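Local coordinates for Lmo2184 protein (Listeria monocytogenes serovar 1/2a, PDB 5JOQ) that probably binds heme as the surface-anchored, substrate-binding lipoprotein of an ABC transporter involved in iron uptake, at residues S152-D155 with Q156-N160; K281-E284 with K285-D289; I188-L191 with V192-G196; Y261-E265 with N266-M270. One frame throughout, in Å; residues are numbered along the deposited sequence. Where two conformers were deposited one is given.

Contact 1: S152-D155 with Q156-N160; sequences SDID and QVKSN
Lys-158 folds back along the helix onto Ile-154 and Asp-155, one turn earlier. Its CD rests 3.9 Å from CG2 of Ile-154, and the lysine chain slants across the isoleucine methyl. Chi1 of -77° sets CG beside the backbone N, over Ile-154 O. The charged end reaches Asp-155 only through water. This water donates to Asp-155 OD1 at 2.7 Å and accepts a weak bond from Lys-158 NZ at 3.4 Å. NZ itself stops 4.6 Å from OD1, so no direct salt bridge forms. The backbone beneath is held by Lys-158 N to Ile-154 O, 3.0 Å and almost straight (173°), and by Ser-159 N to Asp-155 O, 2.9 Å. The bond from Val-157 N to Asp-153 O is weak. Further round the helix, Gln-156 bends at chi2 and gives NE2 to Asn-160 OD1 at 2.9 Å. The acceptor lies in the glutamine amide plane, but NE2 sits well above the plane of the asparagine amide. Asn-160 ND2 has a weak bond to Glu-284 OE1. Ile-154 and Val-157 face Leu-280 of helix 276-288, while the Lys-158 side is exposed. These are i to i+3 and i to i+4 contacts of a regular alpha helix. They lie near the end of helix 140-161, which belongs to the long helical linker between the two lobes, as in related substrate-binding proteins.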
loop_
_atom_site.group_PDB
_atom_site.type_symbol
_atom_site.label_atom_id
_atom_site.label_comp_id
_atom_site.label_asym_id
_atom_site.label_seq_id
_atom_site.Cartn_x
_atom_site.Cartn_y
_atom_site.Cartn_z
ATOM N N SER A 152 27.543 10.447 -19.675
ATOM C CA SER A 152 28.412 11.337 -18.909
ATOM C C SER A 152 28.179 11.172 -17.406
ATOM O O SER A 152 29.137 11.132 -16.619
ATOM C CB SER A 152 28.194 12.786 -19.358
ATOM O OG SER A 152 28.891 13.671 -18.513
ATOM N N ASP A 153 26.926 11.083 -16.985
ATOM C CA ASP A 153 26.627 10.897 -15.568
ATOM C C ASP A 153 27.123 9.544 -15.041
ATOM O O ASP A 153 27.724 9.463 -13.984
ATOM C CB ASP A 153 25.131 11.055 -15.294
ATOM C CG ASP A 153 24.647 12.479 -15.489
ATOM O OD1 ASP A 153 25.474 13.393 -15.433
ATOM O OD2 ASP A 153 23.448 12.671 -15.704
ATOM N N ILE A 154 26.892 8.488 -15.806
ATOM C CA ILE A 154 27.321 7.160 -15.408
ATOM C C ILE A 154 28.838 7.081 -15.314
ATOM O O ILE A 154 29.385 6.538 -14.376
ATOM C CB ILE A 154 26.840 6.075 -16.409
ATOM C CG1 ILE A 154 25.313 5.988 -16.495
ATOM C CG2 ILE A 154 27.440 4.724 -16.092
ATOM C CD1 ILE A 154 24.562 6.457 -15.287
ATOM N N ASP A 155 29.511 7.656 -16.294
ATOM C CA ASP A 155 30.961 7.624 -16.328
ATOM C C ASP A 155 31.534 8.321 -15.109
ATOM O O ASP A 155 32.554 7.909 -14.593
ATOM C CB ASP A 155 31.516 8.225 -17.620
ATOM C CG ASP A 155 31.437 7.266 -18.796
ATOM O OD1 ASP A 155 31.080 6.100 -18.589
ATOM O OD2 ASP A 155 31.742 7.692 -19.920
ATOM N N GLN A 156 30.883 9.388 -14.667
ATOM C CA GLN A 156 31.389 10.127 -13.512
ATOM C C GLN A 156 31.330 9.283 -12.237
ATOM O O GLN A 156 32.270 9.292 -11.424
ATOM C CB GLN A 156 30.599 11.430 -13.333
ATOM C CG GLN A 156 31.076 12.241 -12.119
ATOM C CD GLN A 156 32.483 12.779 -12.339
ATOM O OE1 GLN A 156 32.724 13.508 -13.311
ATOM N NE2 GLN A 156 33.432 12.398 -11.460
ATOM N N VAL A 157 30.224 8.567 -12.024
ATOM C CA VAL A 157 30.141 7.666 -10.866
ATOM C C VAL A 157 31.198 6.582 -10.975
ATOM O O VAL A 157 31.944 6.320 -10.030
ATOM C CB VAL A 157 28.727 7.068 -10.746
ATOM C CG1 VAL A 157 28.675 6.044 -9.560
ATOM C CG2 VAL A 157 27.741 8.203 -10.512
ATOM N N LYS A 158 31.320 5.971 -12.151
ATOM C CA LYS A 158 32.327 4.927 -12.326
ATOM C C LYS A 158 33.718 5.441 -11.982
ATOM O O LYS A 158 34.480 4.778 -11.272
ATOM C CB LYS A 158 32.286 4.409 -13.771
ATOM C CG LYS A 158 31.134 3.445 -14.079
ATOM C CD LYS A 158 30.988 3.188 -15.592
ATOM C CE LYS A 158 30.993 1.718 -16.026
ATOM N NZ LYS A 158 30.625 1.612 -17.534
ATOM N N SER A 159 34.064 6.625 -12.468
ATOM C CA SER A 159 35.351 7.213 -12.188
ATOM C C SER A 159 35.535 7.471 -10.683
ATOM O O SER A 159 36.558 7.191 -10.124
ATOM C CB SER A 159 35.494 8.519 -12.968
ATOM O OG SER A 159 36.651 9.202 -12.588
ATOM N N ASN A 160 34.498 7.972 -10.042
ATOM C CA ASN A 160 34.521 8.284 -8.628
ATOM C C ASN A 160 34.818 7.069 -7.761
ATOM O O ASN A 160 35.542 7.168 -6.815
ATOM C CB ASN A 160 33.144 8.762 -8.171
ATOM C CG ASN A 160 32.834 10.192 -8.533
ATOM O OD1 ASN A 160 33.679 10.940 -8.981
ATOM N ND2 ASN A 160 31.590 10.571 -8.322
HETATM O O HOH W 1 29.278 4.169 -19.315
#

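Contact 2: K281-E284 with K285-D289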
loop_
_atom_site.group_PDB
_atom_site.type_symbol
_atom_site.label_atom_id
_atom_site.label_comp_id
_atom_site.label_asym_id
_atom_site.label_seq_id
_atom_site.Cartn_x
_atom_site.Cartn_y
_atom_site.Cartn_z
ATOM N N LYS A 281 23.717 8.117 -8.072
ATOM C CA LYS A 281 24.419 8.981 -7.124
ATOM C C LYS A 281 24.006 8.678 -5.687
ATOM O O LYS A 281 24.825 8.765 -4.757
ATOM C CB LYS A 281 24.125 10.441 -7.438
ATOM C CG LYS A 281 24.733 10.953 -8.732
ATOM C CD LYS A 281 24.291 12.403 -9.062
ATOM C CE LYS A 281 24.488 12.710 -10.568
ATOM N NZ LYS A 281 23.480 13.667 -11.148
ATOM N N GLU A 282 22.716 8.409 -5.475
ATOM C CA GLU A 282 22.260 8.006 -4.148
ATOM C C GLU A 282 22.857 6.647 -3.769
ATOM O O GLU A 282 23.251 6.430 -2.612
ATOM C CB GLU A 282 20.727 7.998 -4.132
ATOM C CG GLU A 282 20.097 8.028 -2.782
ATOM C CD GLU A 282 20.597 9.206 -1.956
ATOM O OE1 GLU A 282 20.731 10.350 -2.487
ATOM O OE2 GLU A 282 20.912 8.947 -0.783
ATOM N N MET A 283 23.003 5.743 -4.748
ATOM C CA MET A 283 23.626 4.449 -4.477
ATOM C C MET A 283 25.059 4.625 -4.017
ATOM O O MET A 283 25.502 3.971 -3.065
ATOM C CB MET A 283 23.565 3.560 -5.728
ATOM C CG MET A 283 24.120 2.159 -5.500
ATOM S SD MET A 283 23.159 1.166 -4.357
ATOM C CE MET A 283 21.584 0.958 -5.241
ATOM N N GLU A 284 25.795 5.528 -4.664
ATOM C CA GLU A 284 27.181 5.765 -4.283
ATOM C C GLU A 284 27.270 6.270 -2.846
ATOM O O GLU A 284 28.177 5.881 -2.104
ATOM C CB GLU A 284 27.830 6.746 -5.270
ATOM C CG GLU A 284 29.289 6.952 -5.017
ATOM C CD GLU A 284 29.902 8.080 -5.855
ATOM O OE1 GLU A 284 29.262 8.570 -6.829
ATOM O OE2 GLU A 284 31.039 8.472 -5.506
ATOM N N LYS A 285 26.311 7.105 -2.417
ATOM C CA LYS A 285 26.314 7.599 -1.038
ATOM C C LYS A 285 26.116 6.470 -0.040
ATOM O O LYS A 285 26.810 6.408 0.987
ATOM C CB LYS A 285 25.224 8.650 -0.843
ATOM C CG LYS A 285 25.514 9.983 -1.512
ATOM C CD LYS A 285 24.410 10.999 -1.250
ATOM C CE LYS A 285 24.527 12.169 -2.221
ATOM N NZ LYS A 285 23.228 12.882 -2.384
ATOM N N MET A 286 25.182 5.566 -0.330
ATOM C CA MET A 286 24.905 4.455 0.580
ATOM C C MET A 286 26.065 3.477 0.661
ATOM O O MET A 286 26.347 2.937 1.733
ATOM C CB MET A 286 23.649 3.722 0.116
ATOM C CG MET A 286 22.365 4.426 0.521
ATOM S SD MET A 286 20.907 3.548 -0.077
ATOM C CE MET A 286 21.008 3.816 -1.818
ATOM N N LEU A 287 26.716 3.190 -0.473
ATOM C CA LEU A 287 27.755 2.164 -0.481
ATOM C C LEU A 287 29.031 2.633 0.198
ATOM O O LEU A 287 29.773 1.811 0.737
ATOM C CB LEU A 287 28.069 1.732 -1.919
ATOM C CG LEU A 287 26.931 1.019 -2.654
ATOM C CD1 LEU A 287 27.474 0.409 -3.989
ATOM C CD2 LEU A 287 26.303 -0.021 -1.738
ATOM N N TYR A 288 29.326 3.934 0.163
ATOM C CA TYR A 288 30.604 4.435 0.678
ATOM C C TYR A 288 30.495 5.469 1.789
ATOM O O TYR A 288 31.457 5.618 2.548
ATOM C CB TYR A 288 31.452 5.036 -0.457
ATOM C CG TYR A 288 31.618 4.045 -1.584
ATOM C CD1 TYR A 288 32.566 3.027 -1.505
ATOM C CD2 TYR A 288 30.799 4.106 -2.706
ATOM C CE1 TYR A 288 32.698 2.080 -2.515
ATOM C CE2 TYR A 288 30.900 3.157 -3.719
ATOM C CZ TYR A 288 31.862 2.152 -3.624
ATOM O OH TYR A 288 31.955 1.194 -4.625
ATOM N N ASP A 289 29.393 6.212 1.881
ATOM C CA ASP A 289 29.276 7.262 2.896
ATOM C C ASP A 289 29.002 6.692 4.281
ATOM O O ASP A 289 29.473 7.254 5.279
ATOM C CB ASP A 289 28.168 8.262 2.536
ATOM C CG ASP A 289 28.579 9.245 1.442
ATOM O OD1 ASP A 289 29.580 8.975 0.733
ATOM O OD2 ASP A 289 27.890 10.284 1.285
HETATM O O HOH W 2 30.451 8.466 -1.684
#
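Lys-285 stretches back across Glu-282. Its NZ forms a salt bridge with Glu-282 OE1 at 3.6 Å, and another with Glu-84 of the second subunit. The lysine thus sits between two carboxylates and joins the helix to a neighbouring chain. Its CG also packs on the carbonyl of Lys-281. Met-286 comes next. Its end turns back at chi3 (-70°), which brings CE to 3.5 Å from Glu-282 O and 4.3 Å from Met-283 SD. Leu-287 lies over the same turn: its CD1 is 4.1 Å from Met-283 CG, and its CG presses against Met-283 O. Its backbone N bonds to that same oxygen at 3.0 Å. Tyr-288 then sets the edge of its ring against Glu-284, with CD2 3.2 Å from Glu-284 O. The glutamate carboxylate stands nearly upright to the ring, the planes 80° apart. CB of Leu-287 lies toward the rim of one ring face. At Asp-289, which is poorly ordered, a water donates to OD1 at 2.6 Å and bonds weakly to Glu-284 O. The helix is wedged between several elements. Met-283 and Leu-287 pack on strand 223-227. Glu-284 and Tyr-288 lie against helix 140-161. The Tyr-288 hydroxyl bonds to Ala-195 O, just past helix 187-194, and Met-286 meets Leu-263 after strand 260-262.

Contact 3: I188-L191 with V192-G196; sequences IGDL and VKLAG
The carboxylate of Asp-190 is the flat group here. CD1 of Leu-194 lies to one side of its plane, displaced past OD2, 3.6 Å from that oxygen. The other oxygen, OD1, serves Lys-193. Two waters lie 2.7 and 2.6 Å from Asp-190 OD1; the nearer donates to it, and each accepts from Lys-193 NZ. The direct salt bridge from OD1 to NZ is long, 3.9 Å, and both waters bridge the same two atoms; the lysine has a second conformer, which makes this detail less certain. OD2 takes its main bond from Ile-123 N, at the start of helix 123-136. CG of Asp-190 lies opposite the backbone N (chi1 -164°), which carries the carboxylate along the helix toward the next turn. On the backbone, Asp-190 O accepts from Leu-194 N at 2.9 Å, while Leu-194 CG presses on the same oxygen at 3.2 Å. Val-192 packs inward on Val-169 and Ile-171 of strand 168-173. The last full turn is closed by Ala-195 N to Leu-191 O, 3.0 Å. Beyond it, Gly-196 N bonds to Lys-193 O, and Gly-197 N to Val-192 O. With Gly-196 at positive phi (97°), this is a Schellman motif ending helix 187-194.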
loop_
_atom_site.group_PDB
_atom_site.type_symbol
_atom_site.label_atom_id
_atom_site.label_comp_id
_atom_site.label_asym_id
_atom_site.label_seq_id
_atom_site.Cartn_x
_atom_site.Cartn_y
_atom_site.Cartn_z
ATOM N N ILE A 188 18.081 -2.836 -10.300
ATOM C CA ILE A 188 18.713 -2.413 -9.054
ATOM C C ILE A 188 20.056 -3.117 -8.893
ATOM O O ILE A 188 21.004 -2.533 -8.367
ATOM C CB ILE A 188 17.818 -2.680 -7.830
ATOM C CG1 ILE A 188 16.469 -1.951 -7.946
ATOM C CG2 ILE A 188 18.566 -2.286 -6.507
ATOM C CD1 ILE A 188 16.588 -0.480 -7.943
ATOM N N GLY A 189 20.174 -4.371 -9.337
ATOM C CA GLY A 189 21.497 -5.010 -9.376
ATOM C C GLY A 189 22.487 -4.281 -10.273
ATOM O O GLY A 189 23.690 -4.199 -9.965
ATOM N N ASP A 190 22.006 -3.768 -11.411
ATOM C CA ASP A 190 22.871 -2.987 -12.291
ATOM C C ASP A 190 23.366 -1.710 -11.599
ATOM O O ASP A 190 24.528 -1.320 -11.753
ATOM C CB ASP A 190 22.119 -2.650 -13.584
ATOM C CG ASP A 190 23.040 -2.188 -14.684
ATOM O OD1 ASP A 190 24.086 -2.849 -14.884
ATOM O OD2 ASP A 190 22.751 -1.175 -15.339
ATOM N N LEU A 191 22.495 -1.037 -10.833
ATOM C CA LEU A 191 22.940 0.171 -10.123
ATOM C C LEU A 191 24.033 -0.156 -9.119
ATOM O O LEU A 191 25.034 0.567 -9.015
ATOM C CB LEU A 191 21.758 0.843 -9.402
ATOM C CG LEU A 191 20.648 1.392 -10.295
ATOM C CD1 LEU A 191 19.536 1.887 -9.356
ATOM C CD2 LEU A 191 21.198 2.611 -11.059
ATOM N N VAL A 192 23.845 -1.233 -8.343
ATOM C CA VAL A 192 24.865 -1.639 -7.383
ATOM C C VAL A 192 26.184 -1.911 -8.099
ATOM O O VAL A 192 27.251 -1.461 -7.666
ATOM C CB VAL A 192 24.395 -2.869 -6.591
ATOM C CG1 VAL A 192 25.569 -3.471 -5.796
ATOM C CG2 VAL A 192 23.248 -2.478 -5.607
ATOM N N LYS A 193 26.122 -2.652 -9.211
ATOM C CA LYS A 193 27.330 -2.974 -9.971
ATOM C C LYS A 193 28.036 -1.711 -10.446
ATOM O O LYS A 193 29.261 -1.580 -10.331
ATOM C CB LYS A 193 26.967 -3.853 -11.177
ATOM C CG LYS A 193 28.194 -4.272 -12.039
ATOM C CD LYS A 193 27.801 -5.146 -13.260
ATOM C CE LYS A 193 27.450 -4.287 -14.489
ATOM N NZ LYS A 193 27.182 -5.072 -15.762
ATOM N N LEU A 194 27.282 -0.791 -11.040
ATOM C CA LEU A 194 27.889 0.408 -11.611
ATOM C C LEU A 194 28.511 1.278 -10.530
ATOM O O LEU A 194 29.527 1.936 -10.775
ATOM C CB LEU A 194 26.836 1.195 -12.382
ATOM C CG LEU A 194 26.325 0.530 -13.697
ATOM C CD1 LEU A 194 25.132 1.319 -14.237
ATOM C CD2 LEU A 194 27.396 0.432 -14.767
ATOM N N ALA A 195 27.903 1.307 -9.342
ATOM C CA ALA A 195 28.459 2.067 -8.212
ATOM C C ALA A 195 29.573 1.320 -7.486
ATOM O O ALA A 195 30.072 1.796 -6.449
ATOM C CB ALA A 195 27.337 2.427 -7.235
ATOM N N GLY A 196 29.994 0.164 -7.997
ATOM C CA GLY A 196 31.163 -0.507 -7.466
ATOM C C GLY A 196 30.860 -1.599 -6.460
ATOM O O GLY A 196 31.784 -2.308 -6.056
HETATM O O HOH W 3 24.360 -5.521 -14.628
HETATM O O HOH W 4 25.593 -3.177 -16.949
#

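Contact 4: Y261-E265 with N266-M270; sequences YDLDE and NLFGM
Asp-264 receives the backbone amides of Asn-266, Leu-267 and Phe-268, and its side chain forms an Asx turn just after strand 260-262. In that turn OD1 accepts from Asn-266 N at 3.0 Å. The amide comes from above the carboxylate plane. CG opposite the backbone N (chi1 -179°) brings OD1 to the Asn-266 amide. The carbonyl O takes two further donors. Phe-268 N arrives at 2.9 Å, nearly in line with the C=O. Leu-267 N arrives at 3.0 Å, well above the carbonyl plane. Three successive backbone amides are therefore satisfied by one aspartate. A water ties the two ends of the turn: it donates to Leu-263 O at 3.0 Å and to Phe-268 O at 3.1 Å. On the strand, Asp-262 OD1 has a salt bridge with Arg-226 NE, and the backbones of Tyr-261 and Leu-263 bond to strand 223-227. Glu-265 OE2 lies close to Glu-234 OE1 of the third subunit. The ring of Phe-268 packs among Ile-188, Leu-191 and Ala-279. Asp-264 O lies at its edge, in the ring plane. CB of Leu-263 touches Phe-268 CD2 at 3.7 Å. Leu-263 CD2 makes a CH-pi contact, 4.1 Å from the centroid of the Phe-268 ring and only 7° off the ring normal.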
loop_
_atom_site.group_PDB
_atom_site.type_symbol
_atom_site.label_atom_id
_atom_site.label_comp_id
_atom_site.label_asym_id
_atom_site.label_seq_id
_atom_site.Cartn_x
_atom_site.Cartn_y
_atom_site.Cartn_z
ATOM N N TYR A 261 19.720 -0.555 4.371
ATOM C CA TYR A 261 19.085 0.640 3.826
ATOM C C TYR A 261 17.817 0.254 3.093
ATOM O O TYR A 261 17.804 -0.718 2.335
ATOM C CB TYR A 261 20.030 1.364 2.836
ATOM C CG TYR A 261 21.311 1.779 3.486
ATOM C CD1 TYR A 261 22.405 0.932 3.505
ATOM C CD2 TYR A 261 21.430 3.030 4.093
ATOM C CE1 TYR A 261 23.614 1.304 4.126
ATOM C CE2 TYR A 261 22.653 3.427 4.721
ATOM C CZ TYR A 261 23.724 2.541 4.746
ATOM O OH TYR A 261 24.920 2.889 5.357
ATOM N N ASP A 262 16.789 1.071 3.237
ATOM C CA ASP A 262 15.602 0.969 2.397
ATOM C C ASP A 262 15.757 1.916 1.222
ATOM O O ASP A 262 15.990 3.119 1.413
ATOM C CB ASP A 262 14.356 1.317 3.204
ATOM C CG ASP A 262 14.059 0.258 4.216
ATOM O OD1 ASP A 262 13.875 -0.891 3.762
ATOM O OD2 ASP A 262 14.072 0.556 5.430
ATOM N N LEU A 263 15.650 1.387 0.021
ATOM C CA LEU A 263 15.841 2.208 -1.165
ATOM C C LEU A 263 14.586 3.032 -1.397
ATOM O O LEU A 263 13.480 2.481 -1.451
ATOM C CB LEU A 263 16.133 1.331 -2.381
ATOM C CG LEU A 263 17.434 0.524 -2.310
ATOM C CD1 LEU A 263 17.538 -0.341 -3.576
ATOM C CD2 LEU A 263 18.682 1.449 -2.217
ATOM N N ASP A 264 14.748 4.344 -1.535
ATOM C CA ASP A 264 13.575 5.199 -1.728
ATOM C C ASP A 264 12.773 4.692 -2.925
ATOM O O ASP A 264 13.241 4.755 -4.052
ATOM C CB ASP A 264 13.982 6.646 -1.967
ATOM C CG ASP A 264 12.783 7.566 -2.137
ATOM O OD1 ASP A 264 11.614 7.085 -2.151
ATOM O OD2 ASP A 264 13.019 8.784 -2.272
ATOM N N GLU A 265 11.592 4.176 -2.671
ATOM C CA GLU A 265 10.772 3.561 -3.696
ATOM C C GLU A 265 10.483 4.540 -4.821
ATOM O O GLU A 265 10.326 4.174 -5.969
ATOM C CB GLU A 265 9.500 3.005 -3.050
ATOM C CG GLU A 265 8.447 2.536 -4.004
ATOM C CD GLU A 265 7.542 3.648 -4.427
ATOM O OE1 GLU A 265 7.356 4.591 -3.645
ATOM O OE2 GLU A 265 7.026 3.567 -5.541
ATOM N N ASN A 266 10.319 5.804 -4.478
ATOM C CA ASN A 266 10.000 6.834 -5.454
ATOM C C ASN A 266 11.120 7.031 -6.466
ATOM O O ASN A 266 10.869 7.462 -7.596
ATOM C CB ASN A 266 9.697 8.143 -4.724
ATOM C CG ASN A 266 8.247 8.524 -4.808
ATOM O OD1 ASN A 266 7.831 9.194 -5.751
ATOM N ND2 ASN A 266 7.462 8.091 -3.833
ATOM N N LEU A 267 12.357 6.723 -6.087
ATOM C CA LEU A 267 13.516 6.926 -6.938
ATOM C C LEU A 267 14.090 5.636 -7.520
ATOM O O LEU A 267 14.589 5.653 -8.644
ATOM C CB LEU A 267 14.620 7.646 -6.138
ATOM C CG LEU A 267 15.996 7.888 -6.769
ATOM C CD1 LEU A 267 15.890 8.810 -7.978
ATOM C CD2 LEU A 267 16.902 8.533 -5.721
ATOM N N PHE A 268 14.015 4.520 -6.796
ATOM C CA PHE A 268 14.538 3.216 -7.219
ATOM C C PHE A 268 13.368 2.314 -7.654
ATOM O O PHE A 268 12.808 1.569 -6.841
ATOM C CB PHE A 268 15.308 2.556 -6.061
ATOM C CG PHE A 268 16.580 3.281 -5.683
ATOM C CD1 PHE A 268 17.777 2.960 -6.303
ATOM C CD2 PHE A 268 16.569 4.246 -4.693
ATOM C CE1 PHE A 268 18.962 3.618 -5.964
ATOM C CE2 PHE A 268 17.757 4.922 -4.329
ATOM C CZ PHE A 268 18.944 4.608 -4.985
ATOM N N GLY A 269 13.016 2.348 -8.922
ATOM C CA GLY A 269 11.987 1.443 -9.394
ATOM C C GLY A 269 12.539 0.061 -9.740
ATOM O O GLY A 269 13.748 -0.160 -9.727
ATOM N N MET A 270 11.627 -0.865 -10.071
ATOM C CA MET A 270 12.040 -2.224 -10.418
ATOM C C MET A 270 12.818 -2.254 -11.734
ATOM O O MET A 270 13.678 -3.126 -11.919
ATOM C CB MET A 270 10.820 -3.142 -10.526
ATOM C CG MET A 270 11.124 -4.578 -10.130
ATOM S SD MET A 270 9.617 -5.610 -10.019
ATOM C CE MET A 270 9.501 -6.038 -11.762
HETATM O O HOH W 5 12.507 1.006 -3.854
#

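Overall arrangement
From the N terminus the order is contact 1, contact 3, contact 4, contact 2. Each lies within one continuous stretch of nine or ten residues, so none closes a long loop, and none nests in or crosses another. In contact 1, Val-157 CG1 lies 4.2 Å from Ala-195 CA of contact 3, and 3.8 Å from Glu-284 OE1 of contact 2. Contact 3 reaches contact 4 through Ile-188, which meets Leu-263 and Gly-269. Contact 4 turns the chain from strand 260-262 toward helix 276-288. There contact 2 returns to it through Met-283 and Met-286. Contacts 1 and 4 do not touch; contacts 2 and 3 bridge them, tying helix 140-161, probably the interlobe linker as in relatives, to the C-terminal lobe.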